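Local coordinates for ANGPTL4 C-terminal chain (Homo sapiens, PDB 6U1U), which forms the fibrinogen-like C-terminal domain of a secreted protein that inactivates lipoprotein lipase and so regulates triglyceride clearance from blood, at residues 77-80 with 81-84; 70-73 with 74-77. One frame throughout, in Å; residues are numbered along the deposited sequence.

Contact 1. Residues 77-80 with 81-84; sequences KVHS and ITGD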
ATOM      1  N   LYS A  77      -8.626   8.568  -2.327  1.00 17.23           N
ATOM      2  CA  LYS A  77      -9.305   8.380  -1.042  1.00 17.41           C
ATOM      3  C   LYS A  77      -8.304   8.332   0.099  1.00 17.93           C
ATOM      4  O   LYS A  77      -8.533   8.926   1.153  1.00 18.11           O
ATOM      5  CB  LYS A  77     -10.138   7.103  -1.072  1.00 17.35           C
ATOM      6  CG  LYS A  77     -11.473   7.287  -1.833  1.00 18.53           C
ATOM      7  CD  LYS A  77     -12.193   5.904  -2.028  1.00 17.64           C
ATOM      8  CE  LYS A  77     -13.421   6.087  -2.938  1.00 21.44           C
ATOM      9  NZ  LYS A  77     -13.033   6.109  -4.378  1.00 21.87           N
ATOM     10  N   VAL A  78      -7.188   7.630  -0.084  1.00 16.78           N
ATOM     11  CA  VAL A  78      -6.194   7.583   0.992  1.00 16.35           C
ATOM     12  C   VAL A  78      -5.640   8.977   1.284  1.00 17.98           C
ATOM     13  O   VAL A  78      -5.508   9.372   2.442  1.00 17.53           O
ATOM     14  CB  VAL A  78      -5.066   6.599   0.637  1.00 16.13           C
ATOM     15  CG1 VAL A  78      -3.999   6.587   1.763  1.00 19.14           C
ATOM     16  CG2 VAL A  78      -5.670   5.226   0.506  1.00 16.72           C
ATOM     17  N   HIS A  79      -5.308   9.739   0.244  1.00 17.31           N
ATOM     18  CA  HIS A  79      -4.785  11.070   0.495  1.00 18.06           C
ATOM     19  C   HIS A  79      -5.851  11.982   1.092  1.00 19.55           C
ATOM     20  O   HIS A  79      -5.518  12.889   1.858  1.00 19.28           O
ATOM     21  CB  HIS A  79      -4.217  11.683  -0.798  1.00 18.15           C
ATOM     22  CG  HIS A  79      -3.689  13.067  -0.586  1.00 22.43           C
ATOM     23  ND1 HIS A  79      -4.413  14.194  -0.912  1.00 24.59           N
ATOM     24  CD2 HIS A  79      -2.554  13.499   0.012  1.00 22.12           C
ATOM     25  CE1 HIS A  79      -3.722  15.268  -0.557  1.00 27.65           C
ATOM     26  NE2 HIS A  79      -2.594  14.872   0.006  1.00 26.27           N
ATOM     27  N   SER A  80      -7.132  11.763   0.790  1.00 19.86           N
ATOM     28  CA  SER A  80      -8.134  12.602   1.452  1.00 21.03           C
ATOM     29  C   SER A  80      -8.158  12.337   2.950  1.00 19.87           C
ATOM     30  O   SER A  80      -8.437  13.255   3.747  1.00 22.05           O
ATOM     31  CB  SER A  80      -9.522  12.394   0.831  1.00 20.20           C
ATOM     32  OG  SER A  80     -10.098  11.180   1.241  1.00 25.03           O
ATOM     33  N   ILE A  81      -7.827  11.118   3.343  1.00 18.44           N
ATOM     34  CA  ILE A  81      -7.773  10.766   4.758  1.00 18.75           C
ATOM     35  C   ILE A  81      -6.512  11.317   5.410  1.00 19.91           C
ATOM     36  O   ILE A  81      -6.570  11.882   6.508  1.00 22.64           O
ATOM     37  CB  ILE A  81      -7.879   9.236   4.924  1.00 17.70           C
ATOM     38  CG1 ILE A  81      -9.271   8.762   4.528  1.00 20.01           C
ATOM     39  CG2 ILE A  81      -7.531   8.802   6.368  1.00 21.36           C
ATOM     40  CD1 ILE A  81      -9.346   7.209   4.343  1.00 21.04           C
ATOM     41  N   THR A  82      -5.343  11.155   4.766  1.00 20.06           N
ATOM     42  CA  THR A  82      -4.107  11.627   5.386  1.00 18.83           C
ATOM     43  C   THR A  82      -3.964  13.139   5.349  1.00 21.32           C
ATOM     44  O   THR A  82      -3.350  13.714   6.266  1.00 24.51           O
ATOM     45  CB  THR A  82      -2.858  11.021   4.704  1.00 19.61           C
ATOM     46  OG1 THR A  82      -2.779  11.483   3.333  1.00 20.26           O
ATOM     47  CG2 THR A  82      -2.898   9.493   4.752  1.00 22.15           C
ATOM     48  N   GLY A  83      -4.480  13.791   4.307  1.00 22.75           N
ATOM     49  CA  GLY A  83      -4.062  15.164   4.031  1.00 24.34           C
ATOM     50  C   GLY A  83      -2.554  15.262   4.035  1.00 26.31           C
ATOM     51  O   GLY A  83      -1.849  14.369   3.549  1.00 25.34           O
ATOM     52  N   ASP A  84      -2.042  16.355   4.605  1.00 26.01           N
ATOM     53  CA  ASP A  84      -0.615  16.554   4.825  1.00 30.40           C
ATOM     54  C   ASP A  84      -0.124  16.027   6.163  1.00 29.52           C
ATOM     55  O   ASP A  84       0.993  16.363   6.565  1.00 30.15           O
ATOM     56  CB  ASP A  84      -0.275  18.053   4.773  1.00 33.15           C
ATOM     57  CG  ASP A  84      -0.467  18.655   3.406  1.00 45.26           C
ATOM     58  OD1 ASP A  84      -0.413  17.912   2.398  1.00 47.37           O
ATOM     59  OD2 ASP A  84      -0.680  19.891   3.342  1.00 54.28           O
TER

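Contact 2. Residues 70-73 with 74-77; sequences EFWL and GLEK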
ATOM      1  N   GLU A  70     -10.769  -8.924  -1.429  1.00 22.01           N
ATOM      2  CA  GLU A  70      -9.511  -8.236  -1.753  1.00 20.48           C
ATOM      3  C   GLU A  70      -9.793  -6.888  -2.414  1.00 20.90           C
ATOM      4  O   GLU A  70     -10.708  -6.776  -3.248  1.00 20.26           O
ATOM      5  CB  GLU A  70      -8.669  -9.062  -2.723  1.00 19.75           C
ATOM      6  CG  GLU A  70      -8.349 -10.492  -2.266  1.00 20.82           C
ATOM      7  CD  GLU A  70      -7.406 -11.148  -3.250  1.00 22.64           C
ATOM      8  OE1 GLU A  70      -7.674 -11.037  -4.475  1.00 24.02           O
ATOM      9  OE2 GLU A  70      -6.367 -11.716  -2.811  1.00 24.98           O
ATOM     10  N   PHE A  71      -8.984  -5.870  -2.087  1.00 19.47           N
ATOM     11  CA  PHE A  71      -9.276  -4.566  -2.665  1.00 17.34           C
ATOM     12  C   PHE A  71      -8.084  -3.636  -2.525  1.00 18.32           C
ATOM     13  O   PHE A  71      -7.155  -3.863  -1.730  1.00 17.32           O
ATOM     14  CB  PHE A  71     -10.514  -3.924  -2.003  1.00 17.57           C
ATOM     15  CG  PHE A  71     -10.307  -3.565  -0.519  1.00 18.28           C
ATOM     16  CD1 PHE A  71      -9.679  -2.382  -0.154  1.00 16.99           C
ATOM     17  CD2 PHE A  71     -10.754  -4.421   0.475  1.00 20.38           C
ATOM     18  CE1 PHE A  71      -9.469  -2.053   1.175  1.00 17.71           C
ATOM     19  CE2 PHE A  71     -10.585  -4.101   1.814  1.00 19.72           C
ATOM     20  CZ  PHE A  71      -9.932  -2.946   2.175  1.00 19.27           C
ATOM     21  N   TRP A  72      -8.167  -2.544  -3.281  1.00 15.61           N
ATOM     22  CA  TRP A  72      -7.293  -1.385  -3.174  1.00 16.28           C
ATOM     23  C   TRP A  72      -8.212  -0.186  -2.945  1.00 17.70           C
ATOM     24  O   TRP A  72      -9.096   0.049  -3.768  1.00 17.99           O
ATOM     25  CB  TRP A  72      -6.488  -1.219  -4.481  1.00 16.67           C
ATOM     26  CG  TRP A  72      -5.657   0.025  -4.534  1.00 16.63           C
ATOM     27  CD1 TRP A  72      -5.887   1.152  -5.273  1.00 16.21           C
ATOM     28  CD2 TRP A  72      -4.429   0.243  -3.829  1.00 16.38           C
ATOM     29  NE1 TRP A  72      -4.883   2.086  -5.025  1.00 15.94           N
ATOM     30  CE2 TRP A  72      -3.973   1.532  -4.165  1.00 17.65           C
ATOM     31  CE3 TRP A  72      -3.670  -0.539  -2.928  1.00 16.01           C
ATOM     32  CZ2 TRP A  72      -2.770   2.064  -3.648  1.00 18.23           C
ATOM     33  CZ3 TRP A  72      -2.495  -0.029  -2.419  1.00 16.27           C
ATOM     34  CH2 TRP A  72      -2.051   1.271  -2.776  1.00 18.34           C
ATOM     35  N   LEU A  73      -8.052   0.532  -1.816  1.00 15.67           N
ATOM     36  CA  LEU A  73      -9.024   1.594  -1.485  1.00 16.20           C
ATOM     37  C   LEU A  73      -8.996   2.718  -2.519  1.00 19.87           C
ATOM     38  O   LEU A  73     -10.054   3.233  -2.927  1.00 17.58           O
ATOM     39  CB  LEU A  73      -8.744   2.152  -0.093  1.00 16.03           C
ATOM     40  CG  LEU A  73      -9.555   3.377   0.361  1.00 15.96           C
ATOM     41  CD1 LEU A  73     -11.067   3.013   0.313  1.00 16.58           C
ATOM     42  CD2 LEU A  73      -9.160   3.814   1.753  1.00 18.41           C
ATOM     43  N   GLY A  74      -7.800   3.104  -2.957  1.00 17.32           N
ATOM     44  CA  GLY A  74      -7.704   4.189  -3.977  1.00 16.17           C
ATOM     45  C   GLY A  74      -6.873   5.325  -3.405  1.00 17.34           C
ATOM     46  O   GLY A  74      -7.106   5.818  -2.312  1.00 17.10           O
ATOM     47  N   LEU A  75      -5.879   5.764  -4.190  1.00 15.50           N
ATOM     48  CA  LEU A  75      -4.940   6.761  -3.687  1.00 17.09           C
ATOM     49  C   LEU A  75      -5.624   8.094  -3.378  1.00 17.87           C
ATOM     50  O   LEU A  75      -5.242   8.778  -2.426  1.00 17.86           O
ATOM     51  CB  LEU A  75      -3.819   6.950  -4.709  1.00 17.99           C
ATOM     52  CG  LEU A  75      -2.895   5.715  -4.727  1.00 20.23           C
ATOM     53  CD1 LEU A  75      -2.092   5.743  -6.011  1.00 22.43           C
ATOM     54  CD2 LEU A  75      -1.976   5.698  -3.500  1.00 22.33           C
ATOM     55  N   GLU A  76      -6.599   8.511  -4.197  1.00 17.71           N
ATOM     56  CA  GLU A  76      -7.221   9.801  -3.887  1.00 18.72           C
ATOM     57  C   GLU A  76      -7.980   9.708  -2.568  1.00 19.16           C
ATOM     58  O   GLU A  76      -7.949  10.635  -1.751  1.00 18.37           O
ATOM     59  CB  GLU A  76      -8.128  10.248  -5.035  1.00 21.10           C
ATOM     60  CG  GLU A  76      -8.784  11.629  -4.775  1.00 22.62           C
ATOM     61  CD  GLU A  76      -7.802  12.804  -4.573  1.00 32.01           C
ATOM     62  OE1 GLU A  76      -8.260  13.824  -4.006  1.00 30.99           O
ATOM     63  OE2 GLU A  76      -6.594  12.741  -4.945  1.00 29.64           O
ATOM     64  N   LYS A  77      -8.626   8.568  -2.327  1.00 17.23           N
ATOM     65  CA  LYS A  77      -9.305   8.380  -1.042  1.00 17.41           C
ATOM     66  C   LYS A  77      -8.304   8.332   0.099  1.00 17.93           C
ATOM     67  O   LYS A  77      -8.533   8.926   1.153  1.00 18.11           O
ATOM     68  CB  LYS A  77     -10.138   7.103  -1.072  1.00 17.35           C
ATOM     69  CG  LYS A  77     -11.473   7.287  -1.833  1.00 18.53           C
ATOM     70  CD  LYS A  77     -12.193   5.904  -2.028  1.00 17.64           C
ATOM     71  CE  LYS A  77     -13.421   6.087  -2.938  1.00 21.44           C
ATOM     72  NZ  LYS A  77     -13.033   6.109  -4.378  1.00 21.87           N
TER
HETATM   73  O   HOH W   1     -12.685   2.867  -3.864  1.00 22.11           O

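Contact 1. Residues 77-80 with 81-84
His-79 and Gly-83 meet at the C-terminal end of helix 75-82, in the fibrinogen-like domain. Gly-83 is the first residue to leave the helix. Its phi is positive, a value that favours glycine. Its N-H still reaches back to His-79 O, at 2.8 Å, the last backbone bond here to follow the helical pattern. One residue earlier, Thr-82 N gives a straighter bond to Val-78 O.

The His-79 side chain leaves the backbone pointing away from the helix end. With CG anti to the backbone N (chi1 179°), the ring runs on along the last turn to Gly-83. Gly-83 CA then lies 4.2 Å above one ring face, offset toward the rim. His-79 CD2 is 3.7 Å from Gly-83 O, in an oblique contact.

The Ser-80 hydroxyl folds back along the helix. Ser-80 OG donates to Lys-77 O over 2.7 Å, and Ile-81 N donates to the same oxygen. Both donors come from the same face of that carbonyl plane, so two bonds grip one oxygen. Ile-81 packs here too: Ile-81 CG1 passes 3.5 Å from Lys-77 O.

The side chains of Val-78 and Thr-82 are buried, and both touch Leu-109 of strand 100-109. Ile-81 touches Phe-28 of strand 28-35. The helix end is thus packed on the main antiparallel sheet.

Thr-82 has its two branches split. Thr-82 CG2 sits 3.5 Å from Val-78 O. The hydroxyl lies between the backbone N and the carbonyl carbon (chi1 64°). From there Thr-82 OG1 donates forward to Gly-83 O over 3.0 Å, tilted 21° from the carbonyl plane.

Contact 2. Residues 70-73 with 74-77
Trp-72 and Leu-75 touch across the turn that leads from strand 71-72 into helix 75-82. Gly-74 is the N-cap residue of that helix.

The apolar contacts come first. The indole meets Leu-75 edge-on: Trp-72 CZ2 is 3.7 Å from Leu-75 CD2, and Leu-75 CG lies in the ring plane. Further round, Leu-73 meets Lys-77, four residues on, and the two side chains cross at a slant. Leu-73 CD1 is 3.9 Å from Lys-77 CD, so the aliphatic part of the lysine packs on the leucine branch.

Next is the backbone packed on a ring. Gly-74 N lies over one face of the indole, 3.6 Å from Trp-72 CD1. Trp-72 CG stands anti to the backbone N (chi1 174°), which brings the five-membered ring over the turn. At the backbone angles of Gly-74 a CB would clash with Leu-73 O, so only glycine fits this turn comfortably.

The polar part goes through water. One water donates to Leu-73 O at 2.8 Å and accepts a weak bond from Lys-77 NZ at 3.3 Å. The lysine chain bends at its last torsion (chi4 81°), and its ammonium also bonds Ala-62 O.

Trp-72 NE1 bonds Tyr-60 O, and the indole meets the Tyr-60 ring edge-to-face. An alanine here would remove the indole, and this is likely to leave Tyr-60 O without this donor and open a gap beside Leu-75 and over Gly-74.

Strand 71-72 is held between strands 38-46 and 64-65, through backbone bonds of Phe-71 to Arg-45 and of Trp-72 to Phe-64. The chain then turns into helix 75-82, and backbone bonds of Leu-75 to Tyr-60 and of Glu-76 to Lys-61 tie its first turn to helix 57-62.

The two contacts are consecutive parts of one chain run and share Lys-77. Contact 2 starts helix 75-82 and contact 1 ends it; their centres are 11 Å apart. They also touch through Leu-73 of contact 2. Leu-73 CD2 is 4.0 Å from Val-78 CG2 and 4.3 Å from Ile-81 CD1, so the turn before the helix packs on its later residues. Neither contact lines the palmitic acid site directly. The bound lipid is about 9 Å from the side chain of Trp-72 and about 11 Å from that of Val-78. Both are packing and hydrogen-bond contacts at the two ends of one helix of the fibrinogen-like domain.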